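Local structure of intron-associated endonuclease 1 (1MK0) at residues Gln7-Asn10 / Lys15-Val18; Ser20-Glu25 / Ile64-Asp69; Lys33-Gly38 / Lys44-Phe49; Asn54-Ser59 / Asn87-Ala92; Ser59-Ile64 / Asn76-Glu81. The protein is the catalytic domain of I-TevI, the GIY-YIG endonuclease of a phage T4 intron, a nuclease expected to cut DNA so that the intron can spread. The protein carries 1 engineered substitution. All blocks are in the same frame, centred on the assembly; numbering follows the deposited sequence.

Contact 1 (Gln7-Asn10 / Lys15-Val18); sequences QIKN and KVYV
Ile8 and Tyr17 form the hydrogen-bonded pair of an antiparallel beta hairpin, strand 4-10 folding back on strand 16-21. This hairpin bears the motif that names the GIY-YIG family: one tripeptide includes Ile5 and Tyr6, and the other starts with Tyr17 and has Val18 as its middle residue. The pair is joined in both directions: Ile8 N donates a hydrogen bond to Tyr17 O at 2.8 Å and Tyr17 N donates one to Ile8 O at 2.9 Å. On either side of it come the non-hydrogen-bonded pairs Gln7-Val18 and Lys9-Val16, where the CA atoms of Lys9 and Val16 draw in to 4.3 Å.

Side chains alternate across the sheet. On one face Ile8 and Tyr17 run side by side in the same direction, CB to CB 4.0 Å, and CD1 of Ile8 comes up obliquely to the phenol ring. That ring also meets His31, and its hydroxyl is bonded to a citrate probably left from crystallisation. On the other face, with Gln7, Lys9 and Val18, Val16 holds CG1 anti to the carbonyl carbon (chi1 -51°), and this methyl touches both Lys9 CB, at 3.6 Å, and the amide of Gln7. Lys15 sends its ammonium to Asn87 OD1. Just past the last bridge, at the turn end of the hairpin, Asn10 N donates to Lys15 O over 2.9 Å, an almost straight bond of 170° at the donor hydrogen.

Contact 2 (Ser20-Glu25 / Ile64-Asp69); sequences SAKDFE and IPYEKD
Tyr66, the centre of an inverse gamma turn, lays its ring over the backbone where strand 16-21 ends at Ala21 and the chain goes on into Lys22. The amide N of Lys22 sits above one face, displaced toward the rim, while Ala21 O comes obliquely to within 3.3 Å of CD2 of Tyr66. A CH-pi contact adds to this: Lys22 CB stands 4.2 Å from the centroid of the Tyr66 ring, only 13° off its normal. Kinked at its second torsion (59°), the lysine chain then takes CD past Tyr66 CB. Water does the polar work. Lys22 NZ donates to two molecules, one of which accepts from Tyr66 N while the other donates to Tyr66 O; a third joins Ser20 OG to the phenol OH. Farther out, Tyr66 stacks with Phe96 near the C terminus. Backbone bonding of Ala21 to Gly4 keeps strand 16-21 beside strand 4-10. On its other flank Tyr66 touches Ile71 of helix 68-81, and the contact sits between the edge strand 16-21 and the start of that helix.

Contact 3 (Lys33-Gly38 / Lys44-Phe49); sequences KDLEKG and KLQRSF. With BME (beta-mercaptoethanol), chain C.
Leu35 packs its CB squarely over the Phe49 ring, a CH-pi contact with CB 3.5 Å from the ring centroid and 10° off the normal. Its CD1 continues along the same ring and reaches CD2 of Leu45 at 4.0 Å, while Glu36 brings only its CG obliquely to CZ of Phe49. Beside this apolar patch lies one polar link: Gln46 NE2 donates to Leu35 O at 2.9 Å, 170° at the hydrogen, and meets a lone pair of that oxygen in the carbonyl plane. A turn in the glutamine's second torsion folds its amide back toward the end of helix 24-37. Both ends of that amide have further partners, NE2 giving to Asn50 OD1 and OE1 accepting from His40 N, so its rotation is well fixed. Leu35 O also takes a weak bond from Gly38 N, part of the Schellman motif that ends the helix; Gly38 has positive phi, and its C lies 3.2 Å from Gln46 OE1. Lys37 NZ is hydrogen-bonded to a beta-mercaptoethanol, probably from the crystallisation liquor. The segments 33-37 and 44-49 cross at -72°, a steep helix-loop-helix pair within the alpha/beta fold of the GIY-YIG domain.

Contact 4 (Asn54-Ser59 / Asn87-Ala92); sequences NVFECS and NGYNIA
Phe56 and Tyr89 lie on backbones that stay well apart, their CA atoms 11.9 Å from each other although these are the nearest across the two segments. The first runs into the extended edge strand from Phe56 onward. The second has no regular structure: Gly88 is extended, after which Tyr89, with psi near zero, turns the chain. With no backbone bond between them, the gap is bridged by two rings alone.

Both rings stand beside their own backbone N (chi1 -55° for Phe56, -60° for Tyr89), and this, with CB bonds that point inward to the other segment, carries them into the gap. The rings meet as an offset edge-to-face pair, the edge of Phe56 toward the face of Tyr89, with centroids 6.0 Å apart and planes at 73°. The touch itself is small: CE2 of Phe56 comes to 3.9 Å from CE1 of Tyr89, which lies near the plane of the phenylalanine. Val55 CG2 covers the rim of one Phe56 face. The phenol hydroxyl receives a bond from Asn10 ND2 and is linked weakly to Ser48 OG.

Around the pair, Leu45 of helix 43-52 touches both rings, Phe32 of helix 24-37 and Ile8 of the central strand 4-10 press on Phe56, and Lys44 NZ binds the carbonyls of Gly88 and Asn90. The contact thus ties the edge strand 56-63 to the loop after helix 68-81.

Contact 5 (Ser59-Ile64 / Asn76-Glu81); sequences SILEEI and NFWIKE
Glu62 has an unusual first torsion, chi1 -95°, lying away from the staggered positions, and an extended chi2; together they swing its carboxylate out to the indole of Trp78. With its ring set on the far side of the CA-CB bond from the carbonyl carbon (chi1 -74°), the tryptophan turns its N-H edge to meet it. Trp78 NE1 donates to Glu62 OE2 at 2.6 Å, a short but bent bond, 146° at the hydrogen. The donor stands well above the carboxylate plane, which is turned steeply against the indole. OE2 also makes a salt bridge with Arg74 NH2, so one oxygen serves two donors, and the arginine probably keeps the acid ionised.

The indole is sandwiched as well. Leu61 runs antiparallel to the tryptophan side chain and sets CD1 over one face, 3.7 Å from Trp78 CG and toward the rim. Phe77 CE2 lies over the centre of the opposite face.

Leu61 and Glu62 form a classic beta bulge, both facing Ile5, and this lets two successive residues of the strand reach the same tryptophan. Trp78 also rests on Ile5 of strand 4-10 and Val18 of strand 16-21; helix 68-81 is thereby held against the three-stranded sheet, at the bulge of its edge strand 56-63.

From the N terminus the first closure is contact 1, a hairpin with four residues between its segments. Contact 2 begins just beyond it and joins the end of strand 16-21 to the start of helix 68-81, with 38 residues between. Contact 3 falls wholly within that span and pairs helices 24-37 and 43-52. Contact 4 opens inside that span, contact 5 at its end, and both close after it, so both cross contact 2; contact 5 in turn lies within contact 4. Contact 4 joins strand 56-63 to the loop after helix 68-81, contact 5 the same strand to the helix itself. Contacts 4 and 5 share Ser59, contacts 2 and 5 share Ile64.

Contact 1 (Gln7-Asn10 / Lys15-Val18)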
# COMPACT_ATOMS: atom_id res chain seq x y z
N GLN A 7 3.10 3.28 -3.04
CA GLN A 7 2.87 3.76 -1.68
C GLN A 7 1.55 4.51 -1.68
O GLN A 7 1.17 5.13 -2.68
CB GLN A 7 4.00 4.70 -1.22
CG GLN A 7 4.09 6.01 -1.98
CD GLN A 7 5.11 6.98 -1.39
OE1 GLN A 7 5.37 8.04 -1.96
NE2 GLN A 7 5.68 6.62 -0.25
N ILE A 8 0.83 4.41 -0.56
CA ILE A 8 -0.42 5.13 -0.37
C ILE A 8 -0.08 5.99 0.83
O ILE A 8 0.14 5.48 1.93
CB ILE A 8 -1.59 4.18 -0.03
CG1 ILE A 8 -1.86 3.25 -1.22
CG2 ILE A 8 -2.85 4.99 0.30
CD1 ILE A 8 -2.99 2.26 -1.00
N LYS A 9 -0.01 7.30 0.62
CA LYS A 9 0.37 8.22 1.69
C LYS A 9 -0.74 9.11 2.22
O LYS A 9 -1.48 9.74 1.46
CB LYS A 9 1.54 9.09 1.21
CG LYS A 9 2.05 10.09 2.24
CD LYS A 9 3.36 10.73 1.80
CE LYS A 9 3.22 11.50 0.49
NZ LYS A 9 4.48 12.18 0.09
N ASN A 10 -0.86 9.15 3.54
CA ASN A 10 -1.86 9.99 4.20
C ASN A 10 -1.32 11.42 4.12
O ASN A 10 -0.24 11.71 4.63
CB ASN A 10 -2.01 9.55 5.66
CG ASN A 10 -3.12 10.29 6.37
OD1 ASN A 10 -3.27 11.50 6.23
ND2 ASN A 10 -3.90 9.55 7.15
N LYS A 15 2.17 9.39 6.76
CA LYS A 15 2.36 7.96 7.00
C LYS A 15 2.01 7.24 5.70
O LYS A 15 1.13 7.68 4.97
CB LYS A 15 1.46 7.47 8.13
CG LYS A 15 1.87 7.96 9.51
CD LYS A 15 0.92 7.43 10.58
CE LYS A 15 1.30 7.93 11.96
NZ LYS A 15 2.66 7.46 12.37
N VAL A 16 2.69 6.14 5.42
CA VAL A 16 2.42 5.42 4.18
C VAL A 16 2.15 3.93 4.32
O VAL A 16 2.47 3.30 5.32
CB VAL A 16 3.58 5.56 3.16
CG1 VAL A 16 3.96 7.02 2.97
CG2 VAL A 16 4.78 4.74 3.63
N TYR A 17 1.55 3.38 3.27
CA TYR A 17 1.24 1.97 3.15
C TYR A 17 1.99 1.57 1.88
O TYR A 17 1.80 2.19 0.83
CB TYR A 17 -0.26 1.76 2.93
CG TYR A 17 -0.66 0.32 2.68
CD1 TYR A 17 -0.94 -0.53 3.75
CD2 TYR A 17 -0.76 -0.18 1.38
CE1 TYR A 17 -1.31 -1.86 3.53
CE2 TYR A 17 -1.13 -1.52 1.15
CZ TYR A 17 -1.40 -2.34 2.23
OH TYR A 17 -1.79 -3.65 2.03
N VAL A 18 2.85 0.56 1.98
CA VAL A 18 3.60 0.09 0.82
C VAL A 18 2.98 -1.20 0.31
O VAL A 18 2.67 -2.10 1.09
CB VAL A 18 5.08 -0.17 1.19
CG1 VAL A 18 5.79 -0.84 0.01
CG2 VAL A 18 5.77 1.13 1.55

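Contact 2 (Ser20-Glu25 / Ile64-Asp69)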
# COMPACT_ATOMS: atom_id res chain seq x y z
N SER A 20 2.23 -3.90 -3.53
CA SER A 20 2.65 -4.30 -4.87
C SER A 20 1.40 -4.55 -5.71
O SER A 20 0.36 -4.94 -5.18
CB SER A 20 3.51 -5.56 -4.81
OG SER A 20 2.80 -6.64 -4.23
N ALA A 21 1.49 -4.33 -7.01
CA ALA A 21 0.32 -4.53 -7.86
C ALA A 21 0.63 -5.01 -9.26
O ALA A 21 1.68 -4.70 -9.82
CB ALA A 21 -0.48 -3.24 -7.93
N LYS A 22 -0.31 -5.77 -9.81
CA LYS A 22 -0.21 -6.27 -11.18
C LYS A 22 -0.57 -5.05 -12.04
O LYS A 22 -0.05 -4.87 -13.13
CB LYS A 22 -1.20 -7.41 -11.41
CG LYS A 22 -1.27 -7.91 -12.85
CD LYS A 22 0.08 -8.42 -13.35
CE LYS A 22 0.00 -8.86 -14.81
NZ LYS A 22 1.33 -9.27 -15.35
N ASP A 23 -1.48 -4.22 -11.52
CA ASP A 23 -1.88 -2.97 -12.16
C ASP A 23 -2.15 -1.95 -11.06
O ASP A 23 -3.07 -2.12 -10.25
CB ASP A 23 -3.13 -3.11 -13.01
CG ASP A 23 -3.51 -1.79 -13.67
OD1 ASP A 23 -2.74 -1.32 -14.54
OD2 ASP A 23 -4.55 -1.20 -13.31
N PHE A 24 -1.36 -0.88 -11.04
CA PHE A 24 -1.50 0.16 -10.03
C PHE A 24 -2.90 0.76 -9.88
O PHE A 24 -3.49 0.71 -8.81
CB PHE A 24 -0.50 1.29 -10.29
CG PHE A 24 0.93 0.88 -10.12
CD1 PHE A 24 1.39 0.44 -8.88
CD2 PHE A 24 1.82 0.96 -11.18
CE1 PHE A 24 2.73 0.08 -8.70
CE2 PHE A 24 3.16 0.61 -11.02
CZ PHE A 24 3.62 0.17 -9.78
N GLU A 25 -3.41 1.34 -10.96
CA GLU A 25 -4.72 1.99 -10.93
C GLU A 25 -5.83 1.12 -10.35
O GLU A 25 -6.61 1.58 -9.51
CB GLU A 25 -5.11 2.45 -12.34
CG GLU A 25 -5.90 3.74 -12.37
CD GLU A 25 -5.11 4.93 -11.84
OE1 GLU A 25 -4.04 5.23 -12.41
OE2 GLU A 25 -5.55 5.55 -10.85
N ILE A 64 8.06 -2.36 -11.91
CA ILE A 64 8.82 -3.57 -12.19
C ILE A 64 7.84 -4.70 -12.48
O ILE A 64 6.67 -4.61 -12.13
CB ILE A 64 9.71 -3.98 -10.98
CG1 ILE A 64 8.86 -4.19 -9.73
CG2 ILE A 64 10.78 -2.93 -10.74
CD1 ILE A 64 9.66 -4.58 -8.50
N PRO A 65 8.31 -5.78 -13.12
CA PRO A 65 7.45 -6.92 -13.45
C PRO A 65 6.83 -7.53 -12.20
O PRO A 65 7.48 -7.63 -11.15
CB PRO A 65 8.40 -7.88 -14.15
CG PRO A 65 9.37 -6.96 -14.82
CD PRO A 65 9.64 -5.95 -13.73
N TYR A 66 5.58 -7.95 -12.31
CA TYR A 66 4.88 -8.56 -11.18
C TYR A 66 5.23 -10.04 -11.10
O TYR A 66 4.45 -10.92 -11.49
CB TYR A 66 3.37 -8.35 -11.32
CG TYR A 66 2.57 -8.68 -10.08
CD1 TYR A 66 1.83 -9.86 -10.00
CD2 TYR A 66 2.54 -7.81 -9.00
CE1 TYR A 66 1.08 -10.16 -8.88
CE2 TYR A 66 1.79 -8.11 -7.86
CZ TYR A 66 1.06 -9.29 -7.81
OH TYR A 66 0.31 -9.59 -6.69
N GLU A 67 6.44 -10.31 -10.62
CA GLU A 67 6.96 -11.66 -10.46
C GLU A 67 7.31 -11.83 -8.98
O GLU A 67 8.01 -11.00 -8.40
CB GLU A 67 8.21 -11.85 -11.33
CG GLU A 67 7.97 -11.73 -12.83
CD GLU A 67 7.05 -12.81 -13.37
OE1 GLU A 67 7.13 -13.96 -12.88
OE2 GLU A 67 6.27 -12.52 -14.30
N LYS A 68 6.81 -12.90 -8.38
CA LYS A 68 7.01 -13.15 -6.96
C LYS A 68 8.38 -12.84 -6.37
O LYS A 68 8.49 -12.04 -5.44
CB LYS A 68 6.64 -14.59 -6.60
CG LYS A 68 6.67 -14.84 -5.10
CD LYS A 68 5.91 -16.09 -4.70
CE LYS A 68 5.85 -16.21 -3.18
NZ LYS A 68 4.99 -17.34 -2.73
N ASP A 69 9.43 -13.47 -6.89
CA ASP A 69 10.76 -13.23 -6.36
C ASP A 69 11.11 -11.74 -6.28
O ASP A 69 11.45 -11.24 -5.21
CB ASP A 69 11.81 -13.98 -7.18
CG ASP A 69 11.86 -15.45 -6.84
OD1 ASP A 69 12.06 -15.77 -5.64
OD2 ASP A 69 11.71 -16.29 -7.75
O HOH W 1 0.82 -8.57 -4.28
O HOH W 2 3.93 -7.79 -14.94
O HOH W 3 2.70 -11.53 -13.72

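Contact 3 (Lys33-Gly38 / Lys44-Phe49)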
# COMPACT_ATOMS: atom_id res chain seq x y z
N LYS A 33 -12.28 0.75 -2.26
CA LYS A 33 -13.57 0.07 -2.25
C LYS A 33 -13.61 -0.77 -0.97
O LYS A 33 -14.64 -0.85 -0.30
CB LYS A 33 -13.73 -0.84 -3.46
CG LYS A 33 -14.05 -0.11 -4.75
CD LYS A 33 -14.41 -1.10 -5.85
CE LYS A 33 -14.79 -0.39 -7.14
NZ LYS A 33 -15.17 -1.36 -8.20
N ASP A 34 -12.48 -1.39 -0.65
CA ASP A 34 -12.38 -2.21 0.54
C ASP A 34 -12.52 -1.40 1.82
O ASP A 34 -13.20 -1.81 2.76
CB ASP A 34 -11.04 -2.96 0.55
CG ASP A 34 -11.03 -4.15 -0.39
OD1 ASP A 34 -12.04 -4.37 -1.10
OD2 ASP A 34 -10.00 -4.87 -0.43
N LEU A 35 -11.86 -0.24 1.85
CA LEU A 35 -11.91 0.62 3.03
C LEU A 35 -13.34 1.09 3.28
O LEU A 35 -13.78 1.19 4.42
CB LEU A 35 -10.96 1.81 2.85
CG LEU A 35 -9.48 1.42 2.95
CD1 LEU A 35 -8.61 2.54 2.40
CD2 LEU A 35 -9.13 1.12 4.40
N GLU A 36 -14.07 1.37 2.20
CA GLU A 36 -15.45 1.81 2.33
C GLU A 36 -16.34 0.69 2.86
O GLU A 36 -17.29 0.94 3.60
CB GLU A 36 -15.96 2.33 0.99
CG GLU A 36 -15.33 3.65 0.58
CD GLU A 36 -15.88 4.19 -0.72
OE1 GLU A 36 -17.12 4.27 -0.85
OE2 GLU A 36 -15.08 4.54 -1.61
N LYS A 37 -16.03 -0.54 2.47
CA LYS A 37 -16.80 -1.70 2.93
C LYS A 37 -16.39 -2.08 4.35
O LYS A 37 -17.02 -2.92 4.99
CB LYS A 37 -16.61 -2.89 1.99
CG LYS A 37 -17.35 -2.75 0.66
CD LYS A 37 -17.28 -4.03 -0.17
CE LYS A 37 -15.87 -4.32 -0.66
NZ LYS A 37 -15.84 -5.52 -1.54
N GLY A 38 -15.31 -1.45 4.83
CA GLY A 38 -14.83 -1.70 6.18
C GLY A 38 -14.14 -3.02 6.44
O GLY A 38 -13.99 -3.43 7.59
N LYS A 44 -4.84 -0.76 10.57
CA LYS A 44 -4.29 0.58 10.73
C LYS A 44 -4.78 1.51 9.63
O LYS A 44 -5.16 2.65 9.90
CB LYS A 44 -2.76 0.51 10.74
CG LYS A 44 -2.23 -0.38 11.86
CD LYS A 44 -0.73 -0.21 12.08
CE LYS A 44 0.08 -0.64 10.88
NZ LYS A 44 1.54 -0.56 11.17
N LEU A 45 -4.79 1.02 8.39
CA LEU A 45 -5.27 1.85 7.29
C LEU A 45 -6.77 2.03 7.45
O LEU A 45 -7.31 3.12 7.22
CB LEU A 45 -4.95 1.19 5.95
CG LEU A 45 -5.23 2.08 4.73
CD1 LEU A 45 -4.37 3.34 4.78
CD2 LEU A 45 -4.94 1.29 3.47
N GLN A 46 -7.45 0.96 7.86
CA GLN A 46 -8.90 1.02 8.06
C GLN A 46 -9.26 2.05 9.12
O GLN A 46 -10.21 2.81 8.95
CB GLN A 46 -9.44 -0.35 8.48
CG GLN A 46 -10.97 -0.41 8.53
CD GLN A 46 -11.60 -0.32 7.15
OE1 GLN A 46 -11.51 -1.26 6.35
NE2 GLN A 46 -12.24 0.81 6.86
N ARG A 47 -8.51 2.08 10.22
CA ARG A 47 -8.77 3.03 11.29
C ARG A 47 -8.60 4.47 10.81
O ARG A 47 -9.42 5.34 11.11
CB ARG A 47 -7.83 2.78 12.47
CG ARG A 47 -8.23 1.59 13.32
CD ARG A 47 -7.20 1.34 14.40
NE ARG A 47 -7.65 0.35 15.37
CZ ARG A 47 -6.88 -0.13 16.33
NH1 ARG A 47 -5.63 0.28 16.45
NH2 ARG A 47 -7.37 -1.03 17.19
N SER A 48 -7.52 4.71 10.07
CA SER A 48 -7.25 6.04 9.56
C SER A 48 -8.36 6.47 8.60
O SER A 48 -8.85 7.60 8.66
CB SER A 48 -5.91 6.07 8.84
OG SER A 48 -5.61 7.38 8.38
N PHE A 49 -8.75 5.55 7.72
CA PHE A 49 -9.79 5.82 6.75
C PHE A 49 -11.13 6.06 7.44
O PHE A 49 -11.93 6.88 6.99
CB PHE A 49 -9.91 4.66 5.76
CG PHE A 49 -10.93 4.88 4.68
CD1 PHE A 49 -12.26 4.50 4.87
CD2 PHE A 49 -10.57 5.49 3.49
CE1 PHE A 49 -13.21 4.71 3.87
CE2 PHE A 49 -11.52 5.71 2.49
CZ PHE A 49 -12.84 5.32 2.68
C1 BME C . -12.45 -7.35 0.02
C2 BME C . -13.19 -7.13 1.33
O1 BME C . -12.93 -6.97 -1.05
S2 BME C . -13.15 -5.46 2.01

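Contact 4 (Asn54-Ser59 / Asn87-Ala92)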
# COMPACT_ATOMS: atom_id res chain seq x y z
N ASN A 54 -10.96 9.27 2.38
CA ASN A 54 -9.82 9.28 1.47
C ASN A 54 -9.01 10.57 1.40
O ASN A 54 -9.22 11.41 0.53
CB ASN A 54 -10.27 8.90 0.06
CG ASN A 54 -9.10 8.65 -0.88
OD1 ASN A 54 -9.30 8.27 -2.04
ND2 ASN A 54 -7.89 8.86 -0.39
N VAL A 55 -8.07 10.71 2.33
CA VAL A 55 -7.18 11.86 2.38
C VAL A 55 -5.80 11.37 1.93
O VAL A 55 -4.78 11.96 2.27
CB VAL A 55 -7.06 12.43 3.82
CG1 VAL A 55 -8.38 13.06 4.23
CG2 VAL A 55 -6.68 11.32 4.79
N PHE A 56 -5.80 10.30 1.14
CA PHE A 56 -4.55 9.71 0.67
C PHE A 56 -4.13 10.06 -0.75
O PHE A 56 -4.95 10.46 -1.58
CB PHE A 56 -4.62 8.18 0.79
CG PHE A 56 -4.96 7.70 2.17
CD1 PHE A 56 -6.28 7.65 2.60
CD2 PHE A 56 -3.95 7.33 3.05
CE1 PHE A 56 -6.59 7.25 3.90
CE2 PHE A 56 -4.25 6.92 4.35
CZ PHE A 56 -5.58 6.88 4.77
N GLU A 57 -2.83 9.89 -1.00
CA GLU A 57 -2.22 10.12 -2.31
C GLU A 57 -1.48 8.85 -2.69
O GLU A 57 -0.64 8.36 -1.92
CB GLU A 57 -1.22 11.27 -2.25
CG GLU A 57 -1.81 12.65 -2.45
CD GLU A 57 -0.73 13.71 -2.58
OE1 GLU A 57 0.16 13.56 -3.45
OE2 GLU A 57 -0.76 14.69 -1.81
N CYS A 58 -1.78 8.31 -3.86
CA CYS A 58 -1.13 7.10 -4.34
C CYS A 58 -0.04 7.45 -5.35
O CYS A 58 -0.26 8.25 -6.26
CB CYS A 58 -2.15 6.17 -5.00
SG CYS A 58 -3.49 5.61 -3.92
N SER A 59 1.13 6.85 -5.19
CA SER A 59 2.23 7.09 -6.12
C SER A 59 3.03 5.82 -6.33
O SER A 59 3.03 4.92 -5.49
CB SER A 59 3.14 8.21 -5.61
OG SER A 59 3.69 7.92 -4.35
N ASN A 87 5.99 3.07 11.61
CA ASN A 87 5.44 4.40 11.36
C ASN A 87 4.55 4.47 10.12
O ASN A 87 4.44 5.52 9.48
CB ASN A 87 6.60 5.41 11.22
CG ASN A 87 6.11 6.83 11.04
OD1 ASN A 87 5.33 7.34 11.84
ND2 ASN A 87 6.58 7.49 9.98
N GLY A 88 3.91 3.36 9.79
CA GLY A 88 3.05 3.34 8.62
C GLY A 88 1.83 2.47 8.78
O GLY A 88 1.45 2.11 9.90
N TYR A 89 1.23 2.08 7.66
CA TYR A 89 0.03 1.27 7.70
C TYR A 89 0.20 -0.21 7.41
O TYR A 89 -0.77 -0.96 7.45
CB TYR A 89 -1.01 1.86 6.74
CG TYR A 89 -1.39 3.28 7.09
CD1 TYR A 89 -1.00 4.35 6.28
CD2 TYR A 89 -2.11 3.56 8.25
CE1 TYR A 89 -1.32 5.66 6.62
CE2 TYR A 89 -2.43 4.87 8.60
CZ TYR A 89 -2.03 5.91 7.78
OH TYR A 89 -2.34 7.21 8.11
N ASN A 90 1.43 -0.65 7.12
CA ASN A 90 1.65 -2.07 6.86
C ASN A 90 1.64 -2.83 8.18
O ASN A 90 2.23 -2.38 9.16
CB ASN A 90 2.98 -2.29 6.15
CG ASN A 90 2.96 -1.80 4.72
OD1 ASN A 90 3.28 -0.65 4.44
ND2 ASN A 90 2.56 -2.68 3.80
N ILE A 91 0.97 -3.98 8.20
CA ILE A 91 0.89 -4.77 9.43
C ILE A 91 1.87 -5.93 9.48
O ILE A 91 1.94 -6.64 10.48
CB ILE A 91 -0.54 -5.35 9.65
CG1 ILE A 91 -0.90 -6.30 8.51
CG2 ILE A 91 -1.55 -4.22 9.76
CD1 ILE A 91 -2.16 -7.12 8.78
N ALA A 92 2.62 -6.14 8.40
CA ALA A 92 3.60 -7.22 8.35
C ALA A 92 4.44 -7.07 7.10
O ALA A 92 4.23 -6.15 6.31
CB ALA A 92 2.89 -8.56 8.34

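Contact 5 (Ser59-Ile64 / Asn76-Glu81)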
# COMPACT_ATOMS: atom_id res chain seq x y z
N SER A 59 1.13 6.85 -5.19
CA SER A 59 2.23 7.09 -6.12
C SER A 59 3.03 5.82 -6.33
O SER A 59 3.03 4.92 -5.49
CB SER A 59 3.14 8.21 -5.61
OG SER A 59 3.69 7.92 -4.35
N ILE A 60 3.70 5.73 -7.47
CA ILE A 60 4.51 4.56 -7.80
C ILE A 60 5.90 4.72 -7.21
O ILE A 60 6.51 5.78 -7.32
CB ILE A 60 4.65 4.40 -9.33
CG1 ILE A 60 3.28 4.13 -9.94
CG2 ILE A 60 5.62 3.27 -9.65
CD1 ILE A 60 3.27 4.16 -11.46
N LEU A 61 6.40 3.67 -6.57
CA LEU A 61 7.74 3.70 -6.01
C LEU A 61 8.69 3.10 -7.04
O LEU A 61 9.76 3.64 -7.31
CB LEU A 61 7.81 2.89 -4.71
CG LEU A 61 7.04 3.44 -3.50
CD1 LEU A 61 7.21 2.50 -2.33
CD2 LEU A 61 7.55 4.83 -3.14
N GLU A 62 8.27 1.98 -7.62
CA GLU A 62 9.07 1.27 -8.62
C GLU A 62 8.20 0.50 -9.60
O GLU A 62 7.42 -0.35 -9.18
CB GLU A 62 9.98 0.25 -7.95
CG GLU A 62 11.38 0.67 -7.65
CD GLU A 62 12.10 -0.39 -6.86
OE1 GLU A 62 12.06 -1.57 -7.26
OE2 GLU A 62 12.70 -0.04 -5.83
N GLU A 63 8.34 0.78 -10.89
CA GLU A 63 7.59 0.02 -11.88
C GLU A 63 8.49 -1.15 -12.24
O GLU A 63 9.58 -0.96 -12.79
CB GLU A 63 7.28 0.84 -13.14
CG GLU A 63 6.52 0.02 -14.19
CD GLU A 63 6.18 0.80 -15.45
OE1 GLU A 63 5.65 0.18 -16.40
OE2 GLU A 63 6.42 2.02 -15.50
N ILE A 64 8.06 -2.36 -11.91
CA ILE A 64 8.82 -3.57 -12.19
C ILE A 64 7.84 -4.70 -12.48
O ILE A 64 6.67 -4.61 -12.13
CB ILE A 64 9.71 -3.98 -10.98
CG1 ILE A 64 8.86 -4.19 -9.73
CG2 ILE A 64 10.78 -2.93 -10.74
CD1 ILE A 64 9.66 -4.58 -8.50
N ASN A 76 9.55 -5.52 0.38
CA ASN A 76 10.12 -5.49 1.72
C ASN A 76 11.19 -4.42 1.84
O ASN A 76 11.37 -3.83 2.91
CB ASN A 76 10.69 -6.85 2.11
CG ASN A 76 9.62 -7.81 2.57
OD1 ASN A 76 8.64 -7.40 3.20
ND2 ASN A 76 9.79 -9.09 2.27
N PHE A 77 11.91 -4.16 0.76
CA PHE A 77 12.93 -3.12 0.79
C PHE A 77 12.26 -1.79 1.13
O PHE A 77 12.71 -1.07 2.02
CB PHE A 77 13.62 -2.97 -0.57
CG PHE A 77 14.49 -1.75 -0.66
CD1 PHE A 77 15.73 -1.72 -0.05
CD2 PHE A 77 14.03 -0.61 -1.31
CE1 PHE A 77 16.51 -0.56 -0.07
CE2 PHE A 77 14.79 0.55 -1.34
CZ PHE A 77 16.04 0.57 -0.71
N TRP A 78 11.19 -1.47 0.41
CA TRP A 78 10.49 -0.21 0.63
C TRP A 78 9.77 -0.13 1.97
O TRP A 78 9.69 0.95 2.55
CB TRP A 78 9.53 0.07 -0.52
CG TRP A 78 10.27 0.51 -1.75
CD1 TRP A 78 10.38 -0.17 -2.93
CD2 TRP A 78 11.05 1.69 -1.89
NE1 TRP A 78 11.20 0.53 -3.80
CE2 TRP A 78 11.62 1.68 -3.18
CE3 TRP A 78 11.33 2.78 -1.04
CZ2 TRP A 78 12.46 2.70 -3.64
CZ3 TRP A 78 12.16 3.79 -1.50
CH2 TRP A 78 12.71 3.74 -2.79
N ILE A 79 9.25 -1.25 2.46
CA ILE A 79 8.57 -1.25 3.75
C ILE A 79 9.58 -0.86 4.83
O ILE A 79 9.27 -0.08 5.72
CB ILE A 79 8.00 -2.65 4.08
CG1 ILE A 79 6.77 -2.93 3.22
CG2 ILE A 79 7.63 -2.73 5.56
CD1 ILE A 79 6.24 -4.34 3.36
N LYS A 80 10.79 -1.39 4.73
CA LYS A 80 11.83 -1.09 5.70
C LYS A 80 12.39 0.31 5.46
O LYS A 80 12.59 1.08 6.41
CB LYS A 80 12.95 -2.12 5.60
CG LYS A 80 14.02 -1.98 6.67
CD LYS A 80 14.99 -3.15 6.61
CE LYS A 80 16.01 -3.07 7.73
NZ LYS A 80 16.91 -4.26 7.73
N GLU A 81 12.63 0.65 4.20
CA GLU A 81 13.18 1.95 3.85
C GLU A 81 12.29 3.09 4.33
O GLU A 81 12.79 4.10 4.84
CB GLU A 81 13.35 2.04 2.33
CG GLU A 81 14.04 3.31 1.84
CD GLU A 81 15.52 3.34 2.18
OE1 GLU A 81 16.16 4.37 1.89
OE2 GLU A 81 16.04 2.35 2.74